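Citrate synthase (Pyrobaculum aerophilum, PDB 2IBP) probably catalyses the condensation of acetyl-CoA with oxaloacetate and water to give citrate and CoA, a step of the tricarboxylic acid cycle. Local coordinates at residues Y51-L56 with Y207-A212; A185-M190 with T364-M369. All coordinates share one frame; numbering follows the deposited sequence. Where two conformers were deposited one is given.

Contact 1 (Y51-L56 with Y207-A212)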
ATOM      1  N   TYR A  51      -8.543 -27.640   2.628  1.00  9.30           N
ATOM      2  CA  TYR A  51      -8.860 -28.176   3.960  1.00  9.77           C
ATOM      3  C   TYR A  51      -9.817 -27.307   4.750  1.00 11.59           C
ATOM      4  O   TYR A  51      -9.615 -26.102   4.857  1.00 11.65           O
ATOM      5  CB  TYR A  51      -7.581 -28.350   4.779  1.00  8.48           C
ATOM      6  CG  TYR A  51      -6.631 -29.350   4.195  1.00  9.40           C
ATOM      7  CD1 TYR A  51      -6.715 -30.686   4.544  1.00  9.03           C
ATOM      8  CD2 TYR A  51      -5.678 -28.975   3.267  1.00 12.08           C
ATOM      9  CE1 TYR A  51      -5.848 -31.611   4.014  1.00 12.03           C
ATOM     10  CE2 TYR A  51      -4.804 -29.894   2.728  1.00 12.25           C
ATOM     11  CZ  TYR A  51      -4.915 -31.215   3.096  1.00 13.53           C
ATOM     12  OH  TYR A  51      -4.061 -32.159   2.573  1.00 15.89           O
ATOM     13  N   ARG A  52     -10.855 -27.906   5.333  1.00 11.42           N
ATOM     14  CA  ARG A  52     -11.805 -27.146   6.136  0.50 11.88           C
ATOM     15  C   ARG A  52     -11.138 -26.576   7.378  1.00  9.68           C
ATOM     16  O   ARG A  52     -10.313 -27.236   8.018  1.00 10.15           O
ATOM     17  CB  ARG A  52     -12.997 -28.014   6.541  0.50 11.82           C
ATOM     18  CG  ARG A  52     -13.892 -28.380   5.378  0.50 19.31           C
ATOM     19  CD  ARG A  52     -15.189 -29.023   5.830  0.50 26.07           C
ATOM     20  NE  ARG A  52     -15.989 -28.123   6.656  0.50 31.48           N
ATOM     21  CZ  ARG A  52     -17.194 -28.419   7.131  0.50 28.88           C
ATOM     22  NH1 ARG A  52     -17.831 -27.546   7.894  0.50 18.90           N
ATOM     23  NH2 ARG A  52     -17.754 -29.592   6.859  0.50 35.39           N
ATOM     24  N   ILE A  53     -11.504 -25.344   7.717  1.00  8.06           N
ATOM     25  CA  ILE A  53     -10.938 -24.694   8.881  1.00  9.76           C
ATOM     26  C   ILE A  53     -11.170 -25.483  10.164  1.00  8.92           C
ATOM     27  O   ILE A  53     -10.291 -25.492  11.036  1.00 11.46           O
ATOM     28  CB  ILE A  53     -11.444 -23.240   9.047  1.00 12.14           C
ATOM     29  CG1 ILE A  53     -10.543 -22.458  10.005  1.00 11.76           C
ATOM     30  CG2 ILE A  53     -12.912 -23.219   9.492  1.00 11.91           C
ATOM     31  CD1 ILE A  53      -9.139 -22.270   9.497  1.00  8.88           C
ATOM     32  N   GLU A  54     -12.323 -26.135  10.298  1.00 12.67           N
ATOM     33  CA  GLU A  54     -12.577 -26.949  11.502  1.00 12.07           C
ATOM     34  C   GLU A  54     -11.489 -28.006  11.691  1.00  9.71           C
ATOM     35  O   GLU A  54     -11.014 -28.239  12.808  1.00 13.46           O
ATOM     36  CB  GLU A  54     -13.927 -27.672  11.437  1.00 13.94           C
ATOM     37  CG  GLU A  54     -15.121 -26.785  11.551  1.00 25.15           C
ATOM     38  CD  GLU A  54     -15.465 -26.081  10.260  1.00 33.75           C
ATOM     39  OE1 GLU A  54     -14.878 -26.412   9.191  1.00 18.75           O
ATOM     40  OE2 GLU A  54     -16.376 -25.231  10.320  1.00 28.65           O
ATOM     41  N   GLU A  55     -11.118 -28.676  10.602  1.00  9.11           N
ATOM     42  CA  GLU A  55     -10.112 -29.733  10.669  1.00 15.12           C
ATOM     43  C   GLU A  55      -8.747 -29.167  11.044  1.00 11.70           C
ATOM     44  O   GLU A  55      -8.017 -29.744  11.838  1.00 13.31           O
ATOM     45  CB  GLU A  55     -10.024 -30.461   9.330  1.00 16.10           C
ATOM     46  CG  GLU A  55     -11.309 -31.142   8.918  1.00 35.02           C
ATOM     47  CD  GLU A  55     -11.735 -32.222   9.894  1.00 51.67           C
ATOM     48  OE1 GLU A  55     -10.856 -32.795  10.578  1.00 52.38           O
ATOM     49  OE2 GLU A  55     -12.951 -32.505   9.962  1.00 58.35           O
ATOM     50  N   LEU A  56      -8.392 -28.024  10.451  1.00  9.36           N
ATOM     51  CA  LEU A  56      -7.120 -27.401  10.745  1.00  9.59           C
ATOM     52  C   LEU A  56      -7.071 -26.871  12.172  1.00 11.07           C
ATOM     53  O   LEU A  56      -6.068 -27.038  12.863  1.00 10.43           O
ATOM     54  CB  LEU A  56      -6.841 -26.278   9.761  1.00  9.07           C
ATOM     55  CG  LEU A  56      -6.739 -26.714   8.300  1.00  9.77           C
ATOM     56  CD1 LEU A  56      -6.568 -25.498   7.355  1.00  9.03           C
ATOM     57  CD2 LEU A  56      -5.578 -27.714   8.115  1.00 10.80           C
ATOM     58  N   TYR A 207      -6.153 -18.470  17.232  1.00  5.85           N
ATOM     59  CA  TYR A 207      -6.477 -17.204  16.592  1.00  5.58           C
ATOM     60  C   TYR A 207      -5.663 -17.041  15.305  1.00  6.99           C
ATOM     61  O   TYR A 207      -6.192 -16.655  14.263  1.00  6.73           O
ATOM     62  CB  TYR A 207      -6.189 -16.042  17.531  1.00  8.11           C
ATOM     63  CG  TYR A 207      -6.517 -14.707  16.897  1.00  7.29           C
ATOM     64  CD1 TYR A 207      -7.764 -14.115  17.074  1.00 10.61           C
ATOM     65  CD2 TYR A 207      -5.611 -14.085  16.054  1.00  9.05           C
ATOM     66  CE1 TYR A 207      -8.069 -12.925  16.452  1.00  9.37           C
ATOM     67  CE2 TYR A 207      -5.920 -12.913  15.429  1.00  9.61           C
ATOM     68  CZ  TYR A 207      -7.144 -12.346  15.624  1.00 11.06           C
ATOM     69  OH  TYR A 207      -7.441 -11.175  14.981  1.00 18.62           O
ATOM     70  N   LEU A 208      -4.385 -17.390  15.379  1.00  6.20           N
ATOM     71  CA  LEU A 208      -3.512 -17.238  14.225  1.00  6.55           C
ATOM     72  C   LEU A 208      -3.979 -18.144  13.093  1.00  6.17           C
ATOM     73  O   LEU A 208      -3.983 -17.754  11.935  1.00  7.58           O
ATOM     74  CB  LEU A 208      -2.053 -17.500  14.584  1.00  4.95           C
ATOM     75  CG  LEU A 208      -1.372 -16.533  15.539  1.00  6.83           C
ATOM     76  CD1 LEU A 208       0.027 -16.996  15.838  1.00 10.66           C
ATOM     77  CD2 LEU A 208      -1.365 -15.099  15.047  1.00  9.61           C
ATOM     78  N   ILE A 209      -4.328 -19.382  13.417  1.00  5.25           N
ATOM     79  CA  ILE A 209      -4.848 -20.268  12.388  1.00  5.90           C
ATOM     80  C   ILE A 209      -6.115 -19.687  11.773  1.00  5.65           C
ATOM     81  O   ILE A 209      -6.270 -19.614  10.562  1.00  7.86           O
ATOM     82  CB  ILE A 209      -5.218 -21.644  12.989  1.00  6.40           C
ATOM     83  CG1 ILE A 209      -3.940 -22.363  13.424  1.00  7.51           C
ATOM     84  CG2 ILE A 209      -6.042 -22.468  11.992  1.00  6.14           C
ATOM     85  CD1 ILE A 209      -4.181 -23.644  14.202  1.00  9.90           C
ATOM     86  N   LEU A 210      -7.022 -19.240  12.628  1.00  3.42           N
ATOM     87  CA  LEU A 210      -8.339 -18.836  12.168  1.00  6.31           C
ATOM     88  C   LEU A 210      -8.362 -17.609  11.301  1.00  7.07           C
ATOM     89  O   LEU A 210      -9.279 -17.459  10.520  1.00  7.35           O
ATOM     90  CB  LEU A 210      -9.303 -18.639  13.327  1.00  6.12           C
ATOM     91  CG  LEU A 210      -9.681 -19.902  14.113  1.00  4.87           C
ATOM     92  CD1 LEU A 210     -10.572 -19.455  15.277  1.00  6.30           C
ATOM     93  CD2 LEU A 210     -10.348 -20.965  13.248  1.00  8.76           C
ATOM     94  N   HIS A 211      -7.365 -16.742  11.429  1.00  6.84           N
ATOM     95  CA  HIS A 211      -7.362 -15.499  10.663  1.00  7.31           C
ATOM     96  C   HIS A 211      -6.302 -15.453   9.585  1.00  7.16           C
ATOM     97  O   HIS A 211      -6.093 -14.409   8.970  1.00  7.73           O
ATOM     98  CB  HIS A 211      -7.211 -14.326  11.634  1.00  7.58           C
ATOM     99  CG  HIS A 211      -8.368 -14.210  12.585  1.00  8.79           C
ATOM    100  ND1 HIS A 211      -8.506 -15.032  13.683  1.00 11.70           N
ATOM    101  CD2 HIS A 211      -9.470 -13.418  12.564  1.00  9.94           C
ATOM    102  CE1 HIS A 211      -9.657 -14.771  14.284  1.00  9.18           C
ATOM    103  NE2 HIS A 211     -10.252 -13.780  13.636  1.00 10.43           N
ATOM    104  N   ALA A 212      -5.680 -16.601   9.303  1.00  5.33           N
ATOM    105  CA  ALA A 212      -4.554 -16.672   8.370  1.00  7.75           C
ATOM    106  C   ALA A 212      -4.850 -16.182   6.958  1.00  4.59           C
ATOM    107  O   ALA A 212      -3.966 -15.588   6.314  1.00  7.89           O
ATOM    108  CB  ALA A 212      -3.977 -18.063   8.352  1.00  9.25           C
TER
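I53, in the first turn of helix 53-59, reaches between I209 and L210 at the C-terminal end of helix 198-210. Its CB points at the other segment but stays back from it, and the touching begins one atom further out. With CG1 anti to the backbone N (chi1 -163°), the longer branch runs across the gap; I53 CG1 meets L210 CD2 at 3.6 Å, the two side chains crossing at about a right angle. The tip turns to the neighbouring residue: I53 CD1 lies 4.0 Å from I209 CG2 and 4.1 Å from I209 O. One turn on, L56 adds a looser apolar touch, CB to I209 CG2, and its backbone O lies 4.1 Å from I209 CD1. No hydrogen bond crosses the contact. H211, next after L210, turns its ND1 to Y207 O (2.9 Å, N-H...O 162°) in the plane of the imidazole, and H211 N donates to the same oxygen. This helps to hold the imidazole, whose ND1 lies over the centre of the Y207 ring. All four touching residues are buried. Strand 45-48 adjoins the contact through Y48, which touches I53 and L56 and hydrogen-bonds through OH to I209 O; helix 297-313 adds P297 against I53 and F302 against L210, and helix 62-71 packs L68 on L56.

Contact 2 (A185-M190 with T364-M369); sequences ANFLYM and TPIFAM
M369 lies over one face of the F187 ring, and I366, one turn earlier on the same helix, approaches that ring obliquely. The terminal methyl is the more central part of the methionine: M369 CE stands 3.5 Å from the centroid of the F187 ring and only 8° off its normal, a CH-pi contact over the middle of the ring. The sulfur follows a little off centre, M369 SD being 4.0 Å from the same centroid and 3.6 Å from F187 CE1, which makes this a Met-aromatic contact as well. A bend at the last torsion of the methionine (chi3 41°) swings CE back over the ring, so that thioether and methyl together cover the face; the two side chains cross at about a right angle. The phenylalanine is carried outward by its own first torsion, CG anti to the backbone N (chi1 170°), and spans much of the gap between segments 185-190 and 364-369, whose nearest CA atoms, those of F187 and I366, are 9.7 Å apart. At the far end of the ring, I366 CG1 sits 3.9 Å from F187 CZ and I366 CD1 3.9 Å from F187 CE2. An alanine in place of F187 would remove the whole ring and is likely to leave the M369 methyl and sulfur without their aromatic partner and to open a gap between the helices in front of I366. Helix 141-169 borders the same apolar cluster, with P159 on F187 and M158 and V162 on M369. The side chain of I366 is about 11 Å from that of D346, predicted to be an active-site residue. The arrangement is a buried helix-helix interface with a Met-aromatic contact, F187 against M369, joining helices 183-192 and 363-382 within the largely helical citrate synthase fold.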
ATOM      1  N   ALA A 185       3.265 -19.462  21.471  1.00  7.43           N
ATOM      2  CA  ALA A 185       3.792 -19.377  22.838  1.00  8.71           C
ATOM      3  C   ALA A 185       4.895 -18.346  22.953  1.00 10.59           C
ATOM      4  O   ALA A 185       4.958 -17.563  23.905  1.00  9.36           O
ATOM      5  CB  ALA A 185       4.306 -20.736  23.319  1.00  8.53           C
ATOM      6  N   ASN A 186       5.776 -18.328  21.969  1.00  8.56           N
ATOM      7  CA  ASN A 186       6.860 -17.402  22.004  1.00  6.37           C
ATOM      8  C   ASN A 186       6.351 -15.962  21.959  1.00  5.51           C
ATOM      9  O   ASN A 186       6.920 -15.075  22.593  1.00  8.60           O
ATOM     10  CB  ASN A 186       7.798 -17.624  20.849  1.00  6.69           C
ATOM     11  CG  ASN A 186       8.951 -16.687  20.893  1.00  8.05           C
ATOM     12  OD1 ASN A 186       9.759 -16.739  21.819  1.00  8.50           O
ATOM     13  ND2 ASN A 186       9.024 -15.770  19.913  1.00  7.63           N
ATOM     14  N   PHE A 187       5.298 -15.725  21.186  1.00  7.95           N
ATOM     15  CA  PHE A 187       4.749 -14.372  21.139  1.00  9.89           C
ATOM     16  C   PHE A 187       4.331 -13.919  22.536  1.00  6.53           C
ATOM     17  O   PHE A 187       4.678 -12.832  22.979  1.00  6.87           O
ATOM     18  CB  PHE A 187       3.562 -14.294  20.197  1.00  6.24           C
ATOM     19  CG  PHE A 187       2.814 -12.997  20.297  1.00  6.02           C
ATOM     20  CD1 PHE A 187       3.416 -11.811  19.932  1.00  9.10           C
ATOM     21  CD2 PHE A 187       1.525 -12.971  20.805  1.00  8.03           C
ATOM     22  CE1 PHE A 187       2.745 -10.613  20.054  1.00 10.18           C
ATOM     23  CE2 PHE A 187       0.836 -11.764  20.904  1.00  6.88           C
ATOM     24  CZ  PHE A 187       1.458 -10.589  20.537  1.00  9.34           C
ATOM     25  N   LEU A 188       3.614 -14.774  23.249  1.00  7.02           N
ATOM     26  CA  LEU A 188       3.180 -14.406  24.599  1.00  9.03           C
ATOM     27  C   LEU A 188       4.364 -14.226  25.538  1.00  7.94           C
ATOM     28  O   LEU A 188       4.365 -13.360  26.403  1.00  9.45           O
ATOM     29  CB  LEU A 188       2.187 -15.417  25.160  1.00  7.65           C
ATOM     30  CG  LEU A 188       0.830 -15.456  24.464  1.00  8.07           C
ATOM     31  CD1 LEU A 188      -0.046 -16.545  25.073  1.00 14.52           C
ATOM     32  CD2 LEU A 188       0.141 -14.082  24.502  1.00 11.00           C
ATOM     33  N   TYR A 189       5.376 -15.073  25.382  1.00  5.26           N
ATOM     34  CA  TYR A 189       6.602 -14.926  26.156  1.00  6.04           C
ATOM     35  C   TYR A 189       7.278 -13.567  25.862  1.00  7.17           C
ATOM     36  O   TYR A 189       7.694 -12.856  26.775  1.00  7.88           O
ATOM     37  CB  TYR A 189       7.545 -16.094  25.831  1.00  7.79           C
ATOM     38  CG  TYR A 189       8.949 -15.879  26.308  1.00  8.05           C
ATOM     39  CD1 TYR A 189       9.269 -15.924  27.653  1.00 14.20           C
ATOM     40  CD2 TYR A 189       9.956 -15.586  25.403  1.00 10.09           C
ATOM     41  CE1 TYR A 189      10.548 -15.673  28.080  1.00 12.48           C
ATOM     42  CE2 TYR A 189      11.238 -15.340  25.816  1.00 11.40           C
ATOM     43  CZ  TYR A 189      11.537 -15.386  27.157  1.00 11.02           C
ATOM     44  OH  TYR A 189      12.825 -15.140  27.553  1.00 11.59           O
ATOM     45  N   MET A 190       7.346 -13.188  24.587  1.00  7.71           N
ATOM     46  CA  MET A 190       7.960 -11.918  24.226  1.00  8.15           C
ATOM     47  C   MET A 190       7.140 -10.717  24.693  1.00  8.38           C
ATOM     48  O   MET A 190       7.691  -9.665  24.999  1.00  9.10           O
ATOM     49  CB  MET A 190       8.184 -11.850  22.720  1.00  9.66           C
ATOM     50  CG  MET A 190       9.210 -12.835  22.201  1.00  7.34           C
ATOM     51  SD  MET A 190       9.642 -12.471  20.492  1.00  8.29           S
ATOM     52  CE  MET A 190       8.032 -12.658  19.749  1.00 11.32           C
ATOM     53  N   THR A 364      -5.313  -5.475  16.403  1.00  6.85           N
ATOM     54  CA  THR A 364      -5.106  -5.485  14.948  1.00  8.43           C
ATOM     55  C   THR A 364      -3.695  -5.944  14.579  1.00  7.28           C
ATOM     56  O   THR A 364      -3.542  -6.731  13.652  1.00  7.68           O
ATOM     57  CB  THR A 364      -5.527  -4.170  14.309  1.00  9.29           C
ATOM     58  OG1 THR A 364      -6.921  -3.961  14.607  1.00 11.09           O
ATOM     59  CG2 THR A 364      -5.338  -4.250  12.790  1.00 11.34           C
ATOM     60  N   PRO A 365      -2.668  -5.505  15.330  1.00  7.07           N
ATOM     61  CA  PRO A 365      -1.348  -6.082  15.099  1.00  6.15           C
ATOM     62  C   PRO A 365      -1.332  -7.617  15.170  1.00  6.58           C
ATOM     63  O   PRO A 365      -0.672  -8.268  14.363  1.00  7.09           O
ATOM     64  CB  PRO A 365      -0.506  -5.450  16.195  1.00  6.30           C
ATOM     65  CG  PRO A 365      -1.079  -4.064  16.282  1.00  7.44           C
ATOM     66  CD  PRO A 365      -2.568  -4.256  16.118  1.00  7.96           C
ATOM     67  N   ILE A 366      -2.064  -8.210  16.108  1.00  6.83           N
ATOM     68  CA  ILE A 366      -2.133  -9.681  16.175  1.00  7.85           C
ATOM     69  C   ILE A 366      -2.849 -10.254  14.946  1.00  3.37           C
ATOM     70  O   ILE A 366      -2.468 -11.303  14.426  1.00  6.22           O
ATOM     71  CB  ILE A 366      -2.763 -10.150  17.485  1.00  5.55           C
ATOM     72  CG1 ILE A 366      -1.827  -9.737  18.631  1.00  5.30           C
ATOM     73  CG2 ILE A 366      -2.956 -11.674  17.504  1.00  7.02           C
ATOM     74  CD1 ILE A 366      -2.440  -9.841  20.013  1.00  6.90           C
ATOM     75  N   PHE A 367      -3.873  -9.565  14.454  1.00  6.29           N
ATOM     76  CA  PHE A 367      -4.497  -9.979  13.198  1.00  6.78           C
ATOM     77  C   PHE A 367      -3.426 -10.014  12.067  1.00  5.17           C
ATOM     78  O   PHE A 367      -3.386 -10.946  11.269  1.00  6.26           O
ATOM     79  CB  PHE A 367      -5.625  -9.013  12.827  1.00  7.47           C
ATOM     80  CG  PHE A 367      -6.346  -9.378  11.565  1.00  8.11           C
ATOM     81  CD1 PHE A 367      -7.477 -10.168  11.587  1.00 11.81           C
ATOM     82  CD2 PHE A 367      -5.880  -8.930  10.339  1.00  9.41           C
ATOM     83  CE1 PHE A 367      -8.144 -10.480  10.406  1.00 13.11           C
ATOM     84  CE2 PHE A 367      -6.553  -9.227   9.170  1.00 12.92           C
ATOM     85  CZ  PHE A 367      -7.699  -9.978   9.209  1.00  9.85           C
ATOM     86  N   ALA A 368      -2.582  -8.987  11.999  1.00  6.13           N
ATOM     87  CA  ALA A 368      -1.473  -8.940  11.035  1.00  6.04           C
ATOM     88  C   ALA A 368      -0.528 -10.141  11.215  1.00  5.56           C
ATOM     89  O   ALA A 368      -0.020 -10.703  10.239  1.00  6.26           O
ATOM     90  CB  ALA A 368      -0.679  -7.616  11.188  1.00  6.68           C
ATOM     91  N   MET A 369      -0.242 -10.501  12.462  1.00  6.32           N
ATOM     92  CA  MET A 369       0.593 -11.682  12.741  1.00  7.90           C
ATOM     93  C   MET A 369      -0.015 -12.937  12.138  1.00  7.61           C
ATOM     94  O   MET A 369       0.707 -13.830  11.706  1.00  7.97           O
ATOM     95  CB  MET A 369       0.766 -11.885  14.245  1.00  6.57           C
ATOM     96  CG  MET A 369       1.719 -10.892  14.847  1.00  8.85           C
ATOM     97  SD  MET A 369       1.498 -10.762  16.628  1.00  8.66           S
ATOM     98  CE  MET A 369       1.270 -12.477  17.089  1.00 11.02           C
TER

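The centres of the two contacts lie about 16 Å apart, and their segments alternate along the chain: 51-56, 185-190, 207-212, 364-369. Helices 183-192 and 198-210 are consecutive, the first serving contact 2 and the second contact 1. Helix 363-382 joins the two directly, because Y207 packs on I366 and F367, with Y207 OH 3.5 Å from F367 CD1, and L208 and H211 touch the same helix. Helix 198-210 therefore has helix 53-59 and helix 363-382 as neighbours, and the latter carries the packing on to helix 183-192. The interlaced order ties early, middle and late parts of the sequence into one mainly helical body, with both contacts in its interior.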